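Local coordinates for protein AT-less polyketide synthase (Streptomyces platensis subsp. rosaceus, PDB 4QYR) that forms a ketosynthase domain of a modular polyketide synthase of the isomigrastatin system, probably catalysing decarboxylative condensation of carrier-protein-bound acyl chains, at residues Ala64-Gly69 / Arg236-Ala241; Asp74-His79 / Asp601-Pro606. All coordinates share one frame; numbering follows the deposited sequence. Where two conformers were deposited one is given.

How the contacts relate
Along the chain the segments alternate: 64-69 and 74-79 come first, then 236-241, and 601-606 lies close to the C-terminus. Contact 1 is the deeper of the two, about 13 Å from the centre of the chain, where the loop after strand 63-64 lies against the start of strand 239-247 of the main mixed sheet. Contact 2 sits further out, about 22 Å from that centre, beside the small antiparallel pair 72-73 and 601-602. The contact centres are 19 Å apart and their nearest atoms about 7 Å, without touching. One early stretch of chain, running through 64-79, is thus tied first to the ketosynthase core and then to the C-terminal tail.

Contact 1 of 2, residues Ala64-Gly69 / Arg236-Ala241; sequences AGRIEG and RSEGVA
Glu238, Ile67 and Gly65 carry most of the interface between the loop 64-69 and the chain leading into strand 239-247, a strand of the mixed sheet of the thiolase-type ketosynthase fold. The two segments run nearly parallel, 15° apart, and meet in a single parallel beta bridge at Gly65 and Ser237. Gly65 uses both of its backbone polar groups: its N donates to Arg236 O (3.1 Å), and its O accepts from Glu238 N (2.7 Å). Ser237 OG lies 3.5 Å from Gly65 CA.

Past the bridge the side chain of Glu238 takes over from the backbone. Its CG is anti to the carbonyl carbon (chi1 -54°) and the chain is extended beyond it, which carries the carboxylate alongside the loop to the peptide of Ile67. OE1 receives Ile67 N at 2.8 Å through its anti lone pair, with a nearly straight N-H...O angle of 167°. The other oxygen, OE2, makes a salt bridge with Arg45 and accepts from the backbone N of Leu203, so both oxygens of the buried carboxylate have partners, consistent with an ionised group. Arg66 lies side by side with Glu238, but its guanidinium is turned away to Asp40 O.

The side chain of Ile67 lies slantwise to that of Glu238 and adds the apolar part. CG1 rests 3.9 Å from Glu238 CB, and the methyl beyond it continues over the strand backbone, bringing Ile67 CD1 to 3.7 Å from Gly239 CA and 4.2 Å from Val240 CG1.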
ATOM      1  N   ALA A  64       7.409  23.784 -13.279  1.00 49.55           N
ATOM      2  CA  ALA A  64       6.805  22.456 -13.180  1.00 48.15           C
ATOM      3  C   ALA A  64       6.324  21.983 -14.535  1.00 48.43           C
ATOM      4  O   ALA A  64       6.039  22.790 -15.416  1.00 49.71           O
ATOM      5  CB  ALA A  64       5.646  22.450 -12.185  1.00 45.38           C
ATOM      6  N   GLY A  65       6.259  20.669 -14.701  1.00 45.81           N
ATOM      7  CA  GLY A  65       5.488  20.097 -15.778  1.00 44.93           C
ATOM      8  C   GLY A  65       4.061  20.089 -15.274  1.00 46.84           C
ATOM      9  O   GLY A  65       3.776  19.497 -14.237  1.00 52.53           O
ATOM     10  N   ARG A  66       3.170  20.765 -15.985  1.00 47.56           N
ATOM     11  CA  ARG A  66       1.767  20.861 -15.582  1.00 44.69           C
ATOM     12  C   ARG A  66       0.818  20.213 -16.572  1.00 45.69           C
ATOM     13  O   ARG A  66       1.043  20.209 -17.785  1.00 47.70           O
ATOM     14  CB  ARG A  66       1.341  22.316 -15.410  1.00 42.29           C
ATOM     15  CG  ARG A  66       1.915  23.002 -14.213  1.00 43.57           C
ATOM     16  CD  ARG A  66       1.180  24.304 -13.966  1.00 49.03           C
ATOM     17  NE  ARG A  66       1.735  25.444 -14.705  1.00 55.96           N
ATOM     18  CZ  ARG A  66       1.163  26.018 -15.765  1.00 60.40           C
ATOM     19  NH1 ARG A  66       1.741  27.063 -16.344  1.00 62.94           N
ATOM     20  NH2 ARG A  66       0.012  25.558 -16.243  1.00 61.65           N
ATOM     21  N   ILE A  67      -0.263  19.688 -16.027  1.00 36.70           N
ATOM     22  CA  ILE A  67      -1.373  19.211 -16.809  1.00 41.21           C
ATOM     23  C   ILE A  67      -2.359  20.358 -16.976  1.00 46.67           C
ATOM     24  O   ILE A  67      -2.699  21.050 -16.006  1.00 51.01           O
ATOM     25  CB  ILE A  67      -2.045  18.018 -16.114  1.00 42.18           C
ATOM     26  CG1 ILE A  67      -1.140  16.804 -16.185  1.00 32.60           C
ATOM     27  CG2 ILE A  67      -3.415  17.713 -16.712  1.00 46.18           C
ATOM     28  CD1 ILE A  67      -1.778  15.617 -15.597  1.00 32.88           C
ATOM     29  N   GLU A  68      -2.823  20.591 -18.193  1.00 47.50           N
ATOM     30  CA  GLU A  68      -3.827  21.621 -18.352  1.00 55.67           C
ATOM     31  C   GLU A  68      -5.206  21.079 -17.985  1.00 53.48           C
ATOM     32  O   GLU A  68      -5.559  19.947 -18.348  1.00 54.76           O
ATOM     33  CB  GLU A  68      -3.823  22.173 -19.771  1.00 69.15           C
ATOM     34  CG  GLU A  68      -3.604  23.678 -19.798  1.00 85.04           C
ATOM     35  CD  GLU A  68      -4.520  24.427 -18.822  1.00 95.86           C
ATOM     36  OE1 GLU A  68      -5.732  24.110 -18.764  1.00 99.24           O
ATOM     37  OE2 GLU A  68      -4.024  25.331 -18.106  1.00 99.17           O
ATOM     38  N   GLY A  69      -5.973  21.875 -17.241  1.00 47.85           N
ATOM     39  CA  GLY A  69      -7.355  21.535 -16.950  1.00 46.10           C
ATOM     40  C   GLY A  69      -7.509  20.624 -15.756  1.00 45.39           C
ATOM     41  O   GLY A  69      -8.303  19.684 -15.756  1.00 47.51           O
ATOM     42  N   ARG A 236       9.567  19.202 -10.349  1.00 39.85           N
ATOM     43  CA  ARG A 236       8.364  18.428 -10.096  1.00 38.25           C
ATOM     44  C   ARG A 236       7.413  18.497 -11.310  1.00 39.71           C
ATOM     45  O   ARG A 236       7.390  19.494 -12.032  1.00 44.23           O
ATOM     46  CB  ARG A 236       7.691  18.935  -8.826  1.00 33.25           C
ATOM     47  CG  ARG A 236       8.644  19.086  -7.634  1.00 34.31           C
ATOM     48  CD  ARG A 236       7.878  19.441  -6.367  1.00 40.48           C
ATOM     49  NE  ARG A 236       6.904  18.394  -6.058  1.00 44.88           N
ATOM     50  CZ  ARG A 236       5.766  18.560  -5.381  1.00 45.61           C
ATOM     51  NH1 ARG A 236       5.405  19.756  -4.909  1.00 45.13           N
ATOM     52  NH2 ARG A 236       4.973  17.509  -5.192  1.00 42.73           N
ATOM     53  N   SER A 237       6.648  17.432 -11.543  1.00 38.58           N
ATOM     54  CA  SER A 237       5.662  17.407 -12.632  1.00 35.66           C
ATOM     55  C   SER A 237       4.378  16.735 -12.244  1.00 36.37           C
ATOM     56  O   SER A 237       4.355  15.852 -11.384  1.00 34.47           O
ATOM     57  CB  SER A 237       6.193  16.678 -13.852  1.00 34.99           C
ATOM     58  OG  SER A 237       7.277  17.365 -14.424  1.00 43.63           O
ATOM     59  N   GLU A 238       3.311  17.143 -12.915  1.00 36.81           N
ATOM     60  CA  GLU A 238       2.023  16.484 -12.774  1.00 37.80           C
ATOM     61  C   GLU A 238       1.904  15.367 -13.784  1.00 35.23           C
ATOM     62  O   GLU A 238       2.600  15.358 -14.788  1.00 37.22           O
ATOM     63  CB  GLU A 238       0.892  17.490 -12.950  1.00 38.79           C
ATOM     64  CG  GLU A 238       1.041  18.659 -12.031  1.00 41.84           C
ATOM     65  CD  GLU A 238      -0.119  19.611 -12.096  1.00 45.24           C
ATOM     66  OE1 GLU A 238      -0.633  19.835 -13.219  1.00 45.71           O
ATOM     67  OE2 GLU A 238      -0.505  20.131 -11.020  1.00 46.81           O
ATOM     68  N   GLY A 239       1.010  14.428 -13.527  1.00 34.55           N
ATOM     69  CA  GLY A 239       0.825  13.317 -14.443  1.00 32.12           C
ATOM     70  C   GLY A 239      -0.182  12.345 -13.886  1.00 29.07           C
ATOM     71  O   GLY A 239      -0.332  12.228 -12.660  1.00 29.46           O
ATOM     72  N   VAL A 240      -0.887  11.661 -14.779  1.00 24.91           N
ATOM     73  CA  VAL A 240      -1.798  10.616 -14.348  1.00 25.14           C
ATOM     74  C   VAL A 240      -1.831   9.512 -15.397  1.00 29.39           C
ATOM     75  O   VAL A 240      -1.828   9.780 -16.596  1.00 34.06           O
ATOM     76  CB  VAL A 240      -3.196  11.187 -14.102  1.00 26.61           C
ATOM     77  CG1 VAL A 240      -3.697  11.891 -15.350  1.00 24.75           C
ATOM     78  CG2 VAL A 240      -4.166  10.116 -13.624  1.00 20.06           C
ATOM     79  N   ALA A 241      -1.825   8.264 -14.945  1.00 30.10           N
ATOM     80  CA  ALA A 241      -1.771   7.124 -15.857  1.00 26.55           C
ATOM     81  C   ALA A 241      -2.429   5.916 -15.243  1.00 20.61           C
ATOM     82  O   ALA A 241      -2.451   5.778 -14.024  1.00 23.52           O
ATOM     83  CB  ALA A 241      -0.329   6.798 -16.210  1.00 30.22           C
TER

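Contact 2 of 2, residues Asp74-His79 / Asp601-Pro606; sequences DADFFH and DRYWVP
Ala75 and Tyr603 meet at the phenol end of the ring: the methyl CB of Ala75 is 3.6 Å from Tyr603 OH and 3.7 Å from Tyr603 CZ, with CE2 slightly further off. The approach is oblique to the ring. Tyr603 has CG anti to its carbonyl carbon (chi1 -63°), which sends the ring across to Ala75, just before the turn that begins at Asp76. The side chain of Asp76 runs roughly perpendicular to that of Tyr603, the carboxylate plane being turned 54° from the ring plane, with Asp76 OD2 4.0 Å from Tyr603 OH.

Beyond the hydroxyl end of the ring three acidic groups come close together. Asp601 OD2 is 4.0 Å from Asp76 OD2 and 4.3 Å from Asp74 OD1, and the carboxylates of Asp76 and Asp601 are turned 74° against each other. Such crowding of like charge may raise the affinity of one of them for a proton, although Asp76 is exposed and Asp601 partly so, and solvent would be expected to soften the effect. Asp74 OD2 is engaged by the backbone N of Ala599, which ties this acid to the same C-terminal tail.

Further out, the backbone places both partners. A type I turn from Asp76 to His79 curls residues 74-79. Strands 72-73 and 601-602 form a short, weakly bonded antiparallel pair, which with the backbone bonds of Asp601 to Phe73 and Tyr603 to Asp71 sets the position of the tyrosine backbone. Helix 82-86 also packs on the contact, Ala85 touching both Ala75 and Tyr603. The arrangement is consistent with the wrap-around linker of modular polyketide synthases, in which the chain beyond the ketosynthase doubles back and its YPF...RYW tail docks on the ketosynthase surface.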
ATOM      1  N   ASP A  74     -15.871  15.678 -14.829  1.00 38.22           N
ATOM      2  CA  ASP A  74     -17.253  15.386 -15.189  1.00 39.97           C
ATOM      3  C   ASP A  74     -17.913  14.731 -13.990  1.00 45.54           C
ATOM      4  O   ASP A  74     -17.912  13.504 -13.872  1.00 44.81           O
ATOM      5  CB  ASP A  74     -17.310  14.472 -16.405  1.00 40.69           C
ATOM      6  CG  ASP A  74     -18.626  14.533 -17.123  1.00 49.03           C
ATOM      7  OD1 ASP A  74     -19.598  15.101 -16.567  1.00 52.05           O
ATOM      8  OD2 ASP A  74     -18.681  14.005 -18.259  1.00 51.37           O
ATOM      9  N   ALA A  75     -18.455  15.547 -13.085  1.00 47.83           N
ATOM     10  CA  ALA A  75     -18.960  15.032 -11.819  1.00 41.68           C
ATOM     11  C   ALA A  75     -20.304  14.356 -12.016  1.00 44.80           C
ATOM     12  O   ALA A  75     -20.652  13.448 -11.268  1.00 49.38           O
ATOM     13  CB  ALA A  75     -19.064  16.131 -10.793  1.00 39.48           C
ATOM     14  N   ASP A  76     -21.058  14.781 -13.022  1.00 42.85           N
ATOM     15  CA  ASP A  76     -22.320  14.109 -13.323  1.00 51.82           C
ATOM     16  C   ASP A  76     -22.117  12.718 -13.860  1.00 50.35           C
ATOM     17  O   ASP A  76     -22.953  11.842 -13.661  1.00 53.57           O
ATOM     18  CB  ASP A  76     -23.138  14.907 -14.323  1.00 61.84           C
ATOM     19  CG  ASP A  76     -23.389  16.283 -13.847  1.00 75.31           C
ATOM     20  OD1 ASP A  76     -24.496  16.522 -13.319  1.00 80.85           O
ATOM     21  OD2 ASP A  76     -22.458  17.108 -13.960  1.00 81.08           O
ATOM     22  N   PHE A  77     -21.024  12.529 -14.575  1.00 38.88           N
ATOM     23  CA  PHE A  77     -20.708  11.223 -15.091  1.00 37.52           C
ATOM     24  C   PHE A  77     -20.660  10.207 -13.945  1.00 50.65           C
ATOM     25  O   PHE A  77     -21.145   9.084 -14.082  1.00 51.73           O
ATOM     26  CB  PHE A  77     -19.385  11.269 -15.844  1.00 37.57           C
ATOM     27  CG  PHE A  77     -19.046   9.994 -16.555  1.00 35.05           C
ATOM     28  CD1 PHE A  77     -19.316   9.845 -17.894  1.00 38.86           C
ATOM     29  CD2 PHE A  77     -18.458   8.947 -15.877  1.00 33.44           C
ATOM     30  CE1 PHE A  77     -19.003   8.682 -18.542  1.00 38.03           C
ATOM     31  CE2 PHE A  77     -18.156   7.787 -16.516  1.00 34.88           C
ATOM     32  CZ  PHE A  77     -18.427   7.651 -17.847  1.00 36.82           C
ATOM     33  N   PHE A  78     -20.116  10.630 -12.805  1.00 45.91           N
ATOM     34  CA  PHE A  78     -19.968   9.765 -11.637  1.00 43.51           C
ATOM     35  C   PHE A  78     -21.020  10.063 -10.577  1.00 47.81           C
ATOM     36  O   PHE A  78     -20.940   9.570  -9.444  1.00 49.03           O
ATOM     37  CB  PHE A  78     -18.564   9.918 -11.063  1.00 38.47           C
ATOM     38  CG  PHE A  78     -17.477   9.599 -12.058  1.00 37.10           C
ATOM     39  CD1 PHE A  78     -17.025   8.302 -12.216  1.00 31.10           C
ATOM     40  CD2 PHE A  78     -16.936  10.591 -12.863  1.00 37.88           C
ATOM     41  CE1 PHE A  78     -16.040   8.004 -13.130  1.00 29.58           C
ATOM     42  CE2 PHE A  78     -15.946  10.293 -13.789  1.00 33.06           C
ATOM     43  CZ  PHE A  78     -15.492   9.000 -13.912  1.00 30.46           C
ATOM     44  N   HIS A  79     -21.992  10.883 -10.956  0.51 50.78           N
ATOM     45  CA  HIS A  79     -23.110  11.225 -10.090  0.51 53.60           C
ATOM     46  C   HIS A  79     -22.629  11.831  -8.764  0.51 56.65           C
ATOM     47  O   HIS A  79     -22.717  11.201  -7.712  0.51 56.72           O
ATOM     48  CB  HIS A  79     -23.984   9.987  -9.856  0.51 54.79           C
ATOM     49  CG  HIS A  79     -24.385   9.287 -11.121  0.51 55.02           C
ATOM     50  ND1 HIS A  79     -25.563   9.563 -11.781  0.51 58.33           N
ATOM     51  CD2 HIS A  79     -23.761   8.329 -11.845  0.51 52.45           C
ATOM     52  CE1 HIS A  79     -25.647   8.806 -12.863  0.51 58.07           C
ATOM     53  NE2 HIS A  79     -24.566   8.050 -12.923  0.51 55.24           N
ATOM     54  N   ASP A 601     -16.317  20.652 -16.766  1.00 48.19           N
ATOM     55  CA  ASP A 601     -16.901  21.492 -15.728  1.00 52.49           C
ATOM     56  C   ASP A 601     -15.826  21.849 -14.710  1.00 52.73           C
ATOM     57  O   ASP A 601     -14.959  21.037 -14.420  1.00 51.77           O
ATOM     58  CB  ASP A 601     -18.082  20.787 -15.049  1.00 56.40           C
ATOM     59  CG  ASP A 601     -19.228  20.466 -16.021  1.00 62.20           C
ATOM     60  OD1 ASP A 601     -19.611  21.334 -16.856  1.00 64.40           O
ATOM     61  OD2 ASP A 601     -19.759  19.337 -15.931  1.00 61.66           O
ATOM     62  N   ARG A 602     -15.877  23.065 -14.174  1.00 55.55           N
ATOM     63  CA  ARG A 602     -14.875  23.511 -13.203  1.00 48.04           C
ATOM     64  C   ARG A 602     -15.259  23.214 -11.747  1.00 47.46           C
ATOM     65  O   ARG A 602     -16.289  23.674 -11.252  1.00 49.03           O
ATOM     66  CB  ARG A 602     -14.617  25.008 -13.363  1.00 50.28           C
ATOM     67  CG  ARG A 602     -13.670  25.553 -12.320  1.00 52.21           C
ATOM     68  CD  ARG A 602     -13.873  27.038 -12.089  1.00 56.21           C
ATOM     69  NE  ARG A 602     -13.177  27.571 -10.910  1.00 55.50           N
ATOM     70  CZ  ARG A 602     -11.856  27.613 -10.756  1.00 54.61           C
ATOM     71  NH1 ARG A 602     -11.048  27.124 -11.695  1.00 53.15           N
ATOM     72  NH2 ARG A 602     -11.338  28.140  -9.654  1.00 51.93           N
ATOM     73  N   TYR A 603     -14.424  22.450 -11.052  1.00 48.01           N
ATOM     74  CA  TYR A 603     -14.640  22.198  -9.624  1.00 44.86           C
ATOM     75  C   TYR A 603     -13.376  22.524  -8.851  1.00 47.43           C
ATOM     76  O   TYR A 603     -12.397  21.768  -8.882  1.00 42.85           O
ATOM     77  CB  TYR A 603     -15.069  20.748  -9.368  1.00 43.18           C
ATOM     78  CG  TYR A 603     -16.388  20.396 -10.011  1.00 44.12           C
ATOM     79  CD1 TYR A 603     -17.584  20.582  -9.329  1.00 45.51           C
ATOM     80  CD2 TYR A 603     -16.440  19.895 -11.305  1.00 43.78           C
ATOM     81  CE1 TYR A 603     -18.796  20.269  -9.912  1.00 54.81           C
ATOM     82  CE2 TYR A 603     -17.651  19.585 -11.902  1.00 50.29           C
ATOM     83  CZ  TYR A 603     -18.830  19.774 -11.203  1.00 54.38           C
ATOM     84  OH  TYR A 603     -20.045  19.470 -11.792  1.00 57.63           O
ATOM     85  N   TRP A 604     -13.395  23.667  -8.175  1.00 45.71           N
ATOM     86  CA  TRP A 604     -12.249  24.093  -7.392  1.00 50.97           C
ATOM     87  C   TRP A 604     -12.660  24.384  -5.947  1.00 54.53           C
ATOM     88  O   TRP A 604     -13.748  24.003  -5.501  1.00 54.88           O
ATOM     89  CB  TRP A 604     -11.591  25.318  -8.038  1.00 46.83           C
ATOM     90  CG  TRP A 604     -10.138  25.496  -7.686  1.00 45.97           C
ATOM     91  CD1 TRP A 604      -9.572  26.550  -7.022  1.00 54.46           C
ATOM     92  CD2 TRP A 604      -9.072  24.575  -7.954  1.00 43.75           C
ATOM     93  NE1 TRP A 604      -8.220  26.347  -6.872  1.00 45.97           N
ATOM     94  CE2 TRP A 604      -7.889  25.141  -7.432  1.00 43.81           C
ATOM     95  CE3 TRP A 604      -9.005  23.315  -8.572  1.00 41.84           C
ATOM     96  CZ2 TRP A 604      -6.655  24.498  -7.519  1.00 42.04           C
ATOM     97  CZ3 TRP A 604      -7.779  22.681  -8.666  1.00 40.11           C
ATOM     98  CH2 TRP A 604      -6.621  23.272  -8.141  1.00 40.22           C
ATOM     99  N   VAL A 605     -11.771  25.044  -5.214  1.00 55.59           N
ATOM    100  CA  VAL A 605     -11.999  25.370  -3.819  1.00 54.66           C
ATOM    101  C   VAL A 605     -13.220  26.272  -3.668  1.00 57.95           C
ATOM    102  O   VAL A 605     -13.332  27.293  -4.350  1.00 62.33           O
ATOM    103  CB  VAL A 605     -10.754  26.042  -3.213  1.00 54.10           C
ATOM    104  CG1 VAL A 605     -11.012  26.494  -1.778  1.00 53.79           C
ATOM    105  CG2 VAL A 605      -9.559  25.093  -3.292  1.00 49.31           C
ATOM    106  N   PRO A 606     -14.150  25.884  -2.781  1.00 57.45           N
ATOM    107  CA  PRO A 606     -15.372  26.646  -2.515  1.00 58.98           C
ATOM    108  C   PRO A 606     -15.119  27.953  -1.772  1.00 54.62           C
ATOM    109  O   PRO A 606     -14.053  28.143  -1.188  1.00 54.01           O
ATOM    110  CB  PRO A 606     -16.205  25.685  -1.657  1.00 51.90           C
ATOM    111  CG  PRO A 606     -15.229  24.809  -1.024  1.00 60.62           C
ATOM    112  CD  PRO A 606     -14.118  24.627  -2.018  1.00 57.74           C
TER